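Local atomic coordinates of leucine aminopeptidase (Legionella pneumophila, PDB entry 5GNE), a protein that probably acts as a zinc-dependent aminopeptidase, removing residues one at a time from the amino-terminal end of peptides. Residues Y247-F252 with T322-K327. Residues are numbered along the deposited sequence; the frame is centred on the assembly and turned at random.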
loop_
_atom_site.group_PDB
_atom_site.type_symbol
_atom_site.label_atom_id
_atom_site.label_comp_id
_atom_site.label_asym_id
_atom_site.label_seq_id
_atom_site.Cartn_x
_atom_site.Cartn_y
_atom_site.Cartn_z
ATOM N N TYR A 247 3.108 10.237 5.398
ATOM C CA TYR A 247 3.584 10.352 6.772
ATOM C C TYR A 247 4.433 9.171 7.216
ATOM O O TYR A 247 5.460 9.370 7.857
ATOM C CB TYR A 247 2.399 10.550 7.712
ATOM C CG TYR A 247 1.836 11.937 7.569
ATOM C CD1 TYR A 247 2.646 13.050 7.813
ATOM C CD2 TYR A 247 0.520 12.152 7.191
ATOM C CE1 TYR A 247 2.153 14.334 7.694
ATOM C CE2 TYR A 247 0.021 13.432 7.070
ATOM C CZ TYR A 247 0.846 14.520 7.323
ATOM O OH TYR A 247 0.365 15.797 7.208
ATOM N N VAL A 248 4.019 7.952 6.871
ATOM C CA VAL A 248 4.806 6.787 7.262
ATOM C C VAL A 248 6.231 6.833 6.665
ATOM O O VAL A 248 7.213 6.528 7.357
ATOM C CB VAL A 248 4.109 5.475 6.881
ATOM C CG1 VAL A 248 5.027 4.302 7.144
ATOM C CG2 VAL A 248 2.827 5.316 7.678
ATOM N N VAL A 249 6.353 7.161 5.386
ATOM C CA VAL A 249 7.672 7.207 4.768
ATOM C C VAL A 249 8.541 8.291 5.416
ATOM O O VAL A 249 9.733 8.079 5.706
ATOM C CB VAL A 249 7.587 7.446 3.245
ATOM C CG1 VAL A 249 8.970 7.542 2.683
ATOM C CG2 VAL A 249 6.866 6.270 2.599
ATOM N N GLN A 250 7.930 9.436 5.681
ATOM C CA GLN A 250 8.605 10.499 6.403
ATOM C C GLN A 250 9.051 10.000 7.794
ATOM O O GLN A 250 10.159 10.320 8.243
ATOM C CB GLN A 250 7.699 11.733 6.510
ATOM C CG GLN A 250 7.412 12.361 5.149
ATOM C CD GLN A 250 8.679 12.817 4.417
ATOM O OE1 GLN A 250 9.477 13.591 4.955
ATOM N NE2 GLN A 250 8.861 12.342 3.185
ATOM N N ASP A 251 8.209 9.215 8.461
ATOM C CA ASP A 251 8.570 8.686 9.778
ATOM C C ASP A 251 9.773 7.735 9.695
ATOM O O ASP A 251 10.676 7.791 10.542
ATOM C CB ASP A 251 7.376 7.974 10.411
ATOM C CG ASP A 251 7.631 7.571 11.853
ATOM O OD1 ASP A 251 7.575 8.474 12.718
ATOM O OD2 ASP A 251 7.841 6.367 12.138
ATOM N N PHE A 252 9.830 6.920 8.641
ATOM C CA PHE A 252 10.989 6.063 8.409
ATOM C C PHE A 252 12.252 6.901 8.119
ATOM O O PHE A 252 13.372 6.532 8.481
ATOM C CB PHE A 252 10.734 5.133 7.220
ATOM C CG PHE A 252 10.101 3.820 7.594
ATOM C CD1 PHE A 252 8.772 3.771 7.994
ATOM C CD2 PHE A 252 10.835 2.641 7.559
ATOM C CE1 PHE A 252 8.183 2.561 8.345
ATOM C CE2 PHE A 252 10.251 1.428 7.920
ATOM C CZ PHE A 252 8.920 1.393 8.315
ATOM N N THR A 322 8.941 5.188 -3.556
ATOM C CA THR A 322 9.877 5.412 -4.633
ATOM C C THR A 322 10.232 6.904 -4.725
ATOM O O THR A 322 11.355 7.237 -5.055
ATOM C CB THR A 322 9.397 4.871 -5.991
ATOM O OG1 THR A 322 8.744 5.887 -6.753
ATOM C CG2 THR A 322 8.482 3.724 -5.793
ATOM N N ASN A 323 9.295 7.797 -4.418
ATOM C CA ASN A 323 9.630 9.225 -4.402
ATOM C C ASN A 323 10.745 9.566 -3.435
ATOM O O ASN A 323 11.425 10.565 -3.629
ATOM C CB ASN A 323 8.416 10.080 -4.027
ATOM C CG ASN A 323 7.499 10.301 -5.188
ATOM O OD1 ASN A 323 7.885 10.059 -6.299
ATOM N ND2 ASN A 323 6.285 10.760 -4.937
ATOM N N GLU A 324 10.965 8.725 -2.428
ATOM C CA GLU A 324 11.985 9.015 -1.425
ATOM C C GLU A 324 13.194 8.113 -1.550
ATOM O O GLU A 324 13.979 7.977 -0.605
ATOM C CB GLU A 324 11.403 8.892 -0.010
ATOM C CG GLU A 324 10.369 9.942 0.320
ATOM C CD GLU A 324 10.959 11.347 0.510
ATOM O OE1 GLU A 324 12.151 11.567 0.222
ATOM O OE2 GLU A 324 10.218 12.238 0.977
ATOM N N GLY A 325 13.354 7.506 -2.724
ATOM C CA GLY A 325 14.521 6.686 -3.009
ATOM C C GLY A 325 14.479 5.250 -2.515
ATOM O O GLY A 325 15.491 4.572 -2.537
ATOM N N PHE A 326 13.323 4.768 -2.074
ATOM C CA PHE A 326 13.236 3.375 -1.665
ATOM C C PHE A 326 12.811 2.452 -2.783
ATOM O O PHE A 326 12.024 2.844 -3.633
ATOM C CB PHE A 326 12.272 3.222 -0.513
ATOM C CG PHE A 326 12.662 3.999 0.705
ATOM C CD1 PHE A 326 13.553 3.481 1.612
ATOM C CD2 PHE A 326 12.088 5.218 0.963
ATOM C CE1 PHE A 326 13.871 4.173 2.752
ATOM C CE2 PHE A 326 12.399 5.920 2.104
ATOM C CZ PHE A 326 13.302 5.397 3.003
ATOM N N LYS A 327 13.351 1.234 -2.790
ATOM C CA LYS A 327 13.009 0.234 -3.804
ATOM C C LYS A 327 11.678 -0.436 -3.520
ATOM O O LYS A 327 11.390 -0.874 -2.423
ATOM C CB LYS A 327 14.109 -0.808 -3.924
ATOM C CG LYS A 327 15.389 -0.235 -4.533
ATOM C CD LYS A 327 16.494 -1.268 -4.544
ATOM C CE LYS A 327 17.724 -0.778 -5.261
ATOM N NZ LYS A 327 18.614 -1.930 -5.540
#
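V249 overlaps E324 and F326 with a single methyl, CG1; its torsion anti to the backbone N (chi1 178°) sets it beside the carbonyl carbon, on the side of helix 243-254 that faces the turn. CG1 lies 3.6 Å from E324 CG and 3.8 Å from F326 CE2, meeting the aromatic ring obliquely. A compact branched residue suits the buried position of V249, and the aliphatic CB and CG of E324 add to the apolar patch. Beyond it E324 turns polar: Q250, whose CB points away, bends back at its second torsion to bring its amide round, and NE2 donates to E324 OE2 at 2.6 Å. The bond is short but not straight, 132° at the hydrogen. The acceptor lies in the amide plane of Q250, while the nitrogen sits 40° above the carboxylate plane. Amide and carboxylate suit this partly exposed border, and Y64 of helix 62-65 also touches E324. F326 packs edge-to-face with W321, whose carbonyl O accepts the F326 N-H. G325, at positive phi, a conformation glycine adopts easily, gives its N-H to T322 O at 3.1 Å. These two backbone bonds form the Schellman motif that ends helix 318-323; the turn just after it packs on helix 243-254 through E324 and F326 within the M28 peptidase fold.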